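Long-range contacts in 5-ketofructose reductase (Gluconobacter sp., PDB 7COK), which probably catalyses the reduction of 5-ketofructose with a nicotinamide cofactor, as a member of a novel class in the shikimate dehydrogenase family: residues G214-E219 with L241-L246; A223-N228 with L249-N254. All coordinates share one frame; numbering follows the deposited sequence.

Contact 1 (G214-E219 with L241-L246)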
loop_
_atom_site.group_PDB
_atom_site.type_symbol
_atom_site.label_atom_id
_atom_site.label_comp_id
_atom_site.label_asym_id
_atom_site.label_seq_id
_atom_site.Cartn_x
_atom_site.Cartn_y
_atom_site.Cartn_z
ATOM N N GLY A 214 -29.857 -19.998 33.066
ATOM C CA GLY A 214 -30.353 -19.729 34.427
ATOM C C GLY A 214 -29.289 -19.703 35.523
ATOM O O GLY A 214 -29.584 -19.368 36.677
ATOM N N SER A 215 -28.048 -20.055 35.180
ATOM C CA SER A 215 -26.949 -20.017 36.138
ATOM C C SER A 215 -26.336 -18.626 36.216
ATOM O O SER A 215 -25.540 -18.341 37.116
ATOM C CB SER A 215 -25.896 -21.116 35.860
ATOM O OG SER A 215 -25.149 -20.856 34.691
ATOM N N LEU A 216 -26.737 -17.766 35.281
ATOM C CA LEU A 216 -26.319 -16.359 35.281
ATOM C C LEU A 216 -27.098 -15.579 36.308
ATOM O O LEU A 216 -28.302 -15.793 36.460
ATOM C CB LEU A 216 -26.580 -15.721 33.919
ATOM C CG LEU A 216 -25.661 -15.990 32.718
ATOM C CD1 LEU A 216 -26.329 -15.479 31.455
ATOM C CD2 LEU A 216 -24.351 -15.262 32.896
ATOM N N THR A 217 -26.411 -14.685 37.016
ATOM C CA THR A 217 -27.096 -13.629 37.767
ATOM C C THR A 217 -27.248 -12.421 36.834
ATOM O O THR A 217 -26.542 -12.306 35.813
ATOM C CB THR A 217 -26.358 -13.229 39.074
ATOM O OG1 THR A 217 -25.191 -12.445 38.780
ATOM C CG2 THR A 217 -25.960 -14.446 39.918
ATOM N N LYS A 218 -28.152 -11.517 37.190
ATOM C CA LYS A 218 -28.333 -10.267 36.444
ATOM C C LYS A 218 -27.104 -9.354 36.499
ATOM O O LYS A 218 -26.968 -8.442 35.660
ATOM C CB LYS A 218 -29.544 -9.491 36.967
ATOM C CG LYS A 218 -30.891 -10.076 36.599
ATOM C CD LYS A 218 -31.992 -9.300 37.303
ATOM C CE LYS A 218 -33.247 -9.241 36.462
ATOM N NZ LYS A 218 -34.200 -8.233 36.997
ATOM N N GLU A 219 -26.234 -9.607 37.474
ATOM C CA GLU A 219 -24.981 -8.880 37.680
ATOM C C GLU A 219 -23.837 -9.363 36.789
ATOM O O GLU A 219 -22.815 -8.663 36.640
ATOM C CB GLU A 219 -24.527 -9.031 39.126
ATOM C CG GLU A 219 -25.240 -8.151 40.132
ATOM C CD GLU A 219 -24.505 -8.117 41.455
ATOM O OE1 GLU A 219 -23.413 -7.511 41.514
ATOM O OE2 GLU A 219 -25.014 -8.705 42.433
ATOM N N LEU A 241 -32.405 -11.626 30.190
ATOM C CA LEU A 241 -32.319 -11.963 31.607
ATOM C C LEU A 241 -31.955 -10.775 32.484
ATOM O O LEU A 241 -32.013 -10.861 33.697
ATOM C CB LEU A 241 -31.344 -13.130 31.835
ATOM C CG LEU A 241 -31.770 -14.506 31.300
ATOM C CD1 LEU A 241 -30.701 -15.558 31.561
ATOM C CD2 LEU A 241 -33.120 -14.968 31.845
ATOM N N GLY A 242 -31.591 -9.658 31.864
ATOM C CA GLY A 242 -31.210 -8.458 32.588
ATOM C C GLY A 242 -29.720 -8.189 32.675
ATOM O O GLY A 242 -29.316 -7.240 33.350
ATOM N N CYS A 243 -28.916 -8.987 31.963
ATOM C CA CYS A 243 -27.455 -8.860 31.967
ATOM C C CYS A 243 -26.912 -7.740 31.090
ATOM O O CYS A 243 -27.458 -7.444 30.016
ATOM C CB CYS A 243 -26.822 -10.185 31.522
ATOM S SG CYS A 243 -27.159 -11.549 32.655
ATOM N N THR A 244 -25.817 -7.140 31.552
ATOM C CA THR A 244 -25.036 -6.216 30.739
ATOM C C THR A 244 -24.270 -7.060 29.733
ATOM O O THR A 244 -23.612 -8.028 30.127
ATOM C CB THR A 244 -24.065 -5.416 31.616
ATOM O OG1 THR A 244 -24.815 -4.576 32.492
ATOM C CG2 THR A 244 -23.144 -4.527 30.767
ATOM N N THR A 245 -24.382 -6.707 28.452
ATOM C CA THR A 245 -23.723 -7.458 27.358
ATOM C C THR A 245 -22.693 -6.656 26.561
ATOM O O THR A 245 -22.816 -5.438 26.387
ATOM C CB THR A 245 -24.740 -8.036 26.359
ATOM O OG1 THR A 245 -25.489 -6.965 25.759
ATOM C CG2 THR A 245 -25.721 -9.013 27.049
ATOM N N LEU A 246 -21.683 -7.371 26.062
ATOM C CA LEU A 246 -20.652 -6.793 25.217
ATOM C C LEU A 246 -20.488 -7.582 23.946
ATOM O O LEU A 246 -20.165 -8.763 23.974
ATOM C CB LEU A 246 -19.316 -6.719 25.969
ATOM C CG LEU A 246 -19.403 -5.956 27.295
ATOM C CD1 LEU A 246 -18.204 -6.252 28.176
ATOM C CD2 LEU A 246 -19.541 -4.475 27.037
HETATM O O HOH W 1 -24.860 -7.565 34.169
#
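A Schellman motif ends helix 233-240 in the Rossmann-type domain, and the turn at L241-C243 lies against L216-K218 of the loop leading into strand 221-224. G242 makes the reversal with a positive phi of 102°, which suits glycine because a side chain here would press on the carbonyl before it and also run into the K218 stem lying over the turn. K218 meets the turn with its aliphatic stem. CG is anti to the carbonyl carbon (chi1 -73°), and the stem passes L241 O, with CG 3.2 Å and CE 3.4 Å from that oxygen. The long methylene chain thus covers the turn at the surface.

Deeper in, C243 is small enough to fit between the loop, V222 of strand 221-224 and A238 of helix 233-240. Its SG stands 3.3 Å from T217 O and 4.2 Å from L216 CD1. L216, branched and apolar, also brings CD1 to 4.4 Å from L241 CD1, and it packs on V222 and L187 besides. A water links the two backbones, donating to K218 O at 2.7 Å and accepting from T244 N at 2.8 Å.

Contact 2 (A223-N228 with L249-N254); sequences ADVIPN and LGMLVN
D224 OD1 is gripped by two donors: I226 N, at 3.1 Å and a nearly straight 166°, and the side-chain amide ND2 of N196. The first bond makes an Asx turn, and I226 N comes from above the carboxylate, 51° out of its plane. With OD2 bonded to T232 OG1, both oxygens of this buried side chain are satisfied. Aspartate fits here because its short carboxylate can reach the backbone two residues on, fixing the turn where strand 221-224 runs out.

M251 of helix 248-264 reaches the end of the strand, where the turn begins. With CG anti to the carbonyl carbon (chi1 -64°) and the chain extended beyond it, CE arrives 3.2 Å from D224 O and 3.8 Å from A223 CB, while SD lies 4.1 Å from V225 CA. A slim, flexible methionine can thread between strand 221-224 and helix 110-117, whose F112 and S115 also touch it.

Further along, P227 presses its ring on the helix: CB meets L252 CD1 at 3.7 Å, and the two side chains cross at a slant. L249 CB sits 3.7 Å from P227 O, and the leucine also packs on F281 of helix 270-281. The contact lies at the C-terminal ends of the parallel strands of the Rossmann-type domain, where the helix after the last strand packs and, as in shikimate dehydrogenases, probably leads back to the substrate-binding domain.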
loop_
_atom_site.group_PDB
_atom_site.type_symbol
_atom_site.label_atom_id
_atom_site.label_comp_id
_atom_site.label_asym_id
_atom_site.label_seq_id
_atom_site.Cartn_x
_atom_site.Cartn_y
_atom_site.Cartn_z
ATOM N N ALA A 223 -20.179 -11.477 27.504
ATOM C CA ALA A 223 -19.487 -10.985 26.302
ATOM C C ALA A 223 -19.401 -12.094 25.257
ATOM O O ALA A 223 -19.360 -13.285 25.598
ATOM C CB ALA A 223 -18.106 -10.494 26.676
ATOM N N ASP A 224 -19.327 -11.695 24.008
ATOM C CA ASP A 224 -19.216 -12.624 22.901
ATOM C C ASP A 224 -18.225 -12.082 21.887
ATOM O O ASP A 224 -18.338 -10.953 21.438
ATOM C CB ASP A 224 -20.585 -12.804 22.248
ATOM C CG ASP A 224 -20.677 -14.041 21.381
ATOM O OD1 ASP A 224 -19.655 -14.605 20.921
ATOM O OD2 ASP A 224 -21.802 -14.487 21.162
ATOM N N VAL A 225 -17.235 -12.898 21.524
ATOM C CA VAL A 225 -16.236 -12.503 20.503
ATOM C C VAL A 225 -16.773 -12.468 19.066
ATOM O O VAL A 225 -16.183 -11.817 18.192
ATOM C CB VAL A 225 -14.950 -13.376 20.545
ATOM C CG1 VAL A 225 -14.371 -13.417 21.957
ATOM C CG2 VAL A 225 -15.202 -14.787 20.008
ATOM N N ILE A 226 -17.877 -13.177 18.817
ATOM C CA ILE A 226 -18.471 -13.200 17.477
ATOM C C ILE A 226 -18.888 -11.786 17.021
ATOM O O ILE A 226 -19.624 -11.118 17.718
ATOM C CB ILE A 226 -19.660 -14.187 17.454
ATOM C CG1 ILE A 226 -19.148 -15.641 17.574
ATOM C CG2 ILE A 226 -20.522 -13.983 16.208
ATOM C CD1 ILE A 226 -20.222 -16.650 17.944
ATOM N N PRO A 227 -18.377 -11.318 15.869
ATOM C CA PRO A 227 -18.744 -9.952 15.424
ATOM C C PRO A 227 -19.939 -9.875 14.481
ATOM O O PRO A 227 -20.461 -8.786 14.223
ATOM C CB PRO A 227 -17.484 -9.480 14.704
ATOM C CG PRO A 227 -16.824 -10.742 14.203
ATOM C CD PRO A 227 -17.268 -11.890 15.073
ATOM N N ASN A 228 -20.374 -11.033 13.985
ATOM C CA ASN A 228 -21.419 -11.118 12.974
ATOM C C ASN A 228 -22.248 -12.397 13.173
ATOM O O ASN A 228 -21.734 -13.496 12.952
ATOM C CB ASN A 228 -20.784 -11.054 11.572
ATOM C CG ASN A 228 -21.815 -10.976 10.461
ATOM O OD1 ASN A 228 -22.941 -10.530 10.687
ATOM N ND2 ASN A 228 -21.431 -11.387 9.249
ATOM N N LEU A 249 -18.449 -7.149 17.695
ATOM C CA LEU A 249 -18.164 -6.110 16.685
ATOM C C LEU A 249 -17.475 -4.944 17.387
ATOM O O LEU A 249 -16.438 -4.472 16.913
ATOM C CB LEU A 249 -19.457 -5.727 15.943
ATOM C CG LEU A 249 -19.411 -4.774 14.749
ATOM C CD1 LEU A 249 -20.680 -4.945 13.929
ATOM C CD2 LEU A 249 -19.299 -3.326 15.166
ATOM N N GLY A 250 -18.000 -4.529 18.544
ATOM C CA GLY A 250 -17.331 -3.511 19.352
ATOM C C GLY A 250 -15.893 -3.900 19.689
ATOM O O GLY A 250 -14.994 -3.062 19.775
ATOM N N MET A 251 -15.674 -5.191 19.922
ATOM C CA MET A 251 -14.333 -5.663 20.288
ATOM C C MET A 251 -13.366 -5.549 19.114
ATOM O O MET A 251 -12.211 -5.128 19.277
ATOM C CB MET A 251 -14.392 -7.108 20.777
ATOM C CG MET A 251 -15.169 -7.320 22.044
ATOM S SD MET A 251 -15.069 -9.064 22.494
ATOM C CE MET A 251 -16.549 -9.221 23.499
ATOM N N LEU A 252 -13.834 -5.918 17.926
ATOM C CA LEU A 252 -13.054 -5.721 16.714
ATOM C C LEU A 252 -12.723 -4.245 16.491
ATOM O O LEU A 252 -11.587 -3.907 16.157
ATOM C CB LEU A 252 -13.819 -6.273 15.517
ATOM C CG LEU A 252 -13.575 -7.676 14.991
ATOM C CD1 LEU A 252 -14.326 -7.784 13.675
ATOM C CD2 LEU A 252 -12.096 -7.985 14.800
ATOM N N VAL A 253 -13.702 -3.366 16.688
ATOM C CA VAL A 253 -13.450 -1.938 16.574
ATOM C C VAL A 253 -12.370 -1.503 17.556
ATOM O O VAL A 253 -11.411 -0.819 17.171
ATOM C CB VAL A 253 -14.758 -1.145 16.733
ATOM C CG1 VAL A 253 -14.488 0.353 16.839
ATOM C CG2 VAL A 253 -15.669 -1.424 15.548
ATOM N N ASN A 254 -12.500 -1.934 18.806
ATOM C CA ASN A 254 -11.489 -1.603 19.818
ATOM C C ASN A 254 -10.101 -2.084 19.463
ATOM O O ASN A 254 -9.120 -1.404 19.740
ATOM C CB ASN A 254 -11.893 -2.098 21.207
ATOM C CG ASN A 254 -13.007 -1.270 21.810
ATOM O OD1 ASN A 254 -13.107 -0.064 21.539
ATOM N ND2 ASN A 254 -13.839 -1.891 22.644
#

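How the contacts relate
Along the chain the four segments alternate, 214-219, 223-228, 241-246 and 249-254, so the two contacts cross rather than nest. Contact 1 closes a loop through strand 221-224 and helix 233-240, at the surface; contact 2 closes one from the end of that strand through the same helix and strand 245-246 to the start of helix 248-264, in the interior. Their centres lie about 18 Å apart. They meet in the parallel sheet, where 221-224 and 245-246 are neighbours: L246 O lies 3.0 Å from D224 N, a probable hydrogen bond. Contact 1 joins the loop and turn entering these two strands; contact 2 joins the loop and helix leaving them.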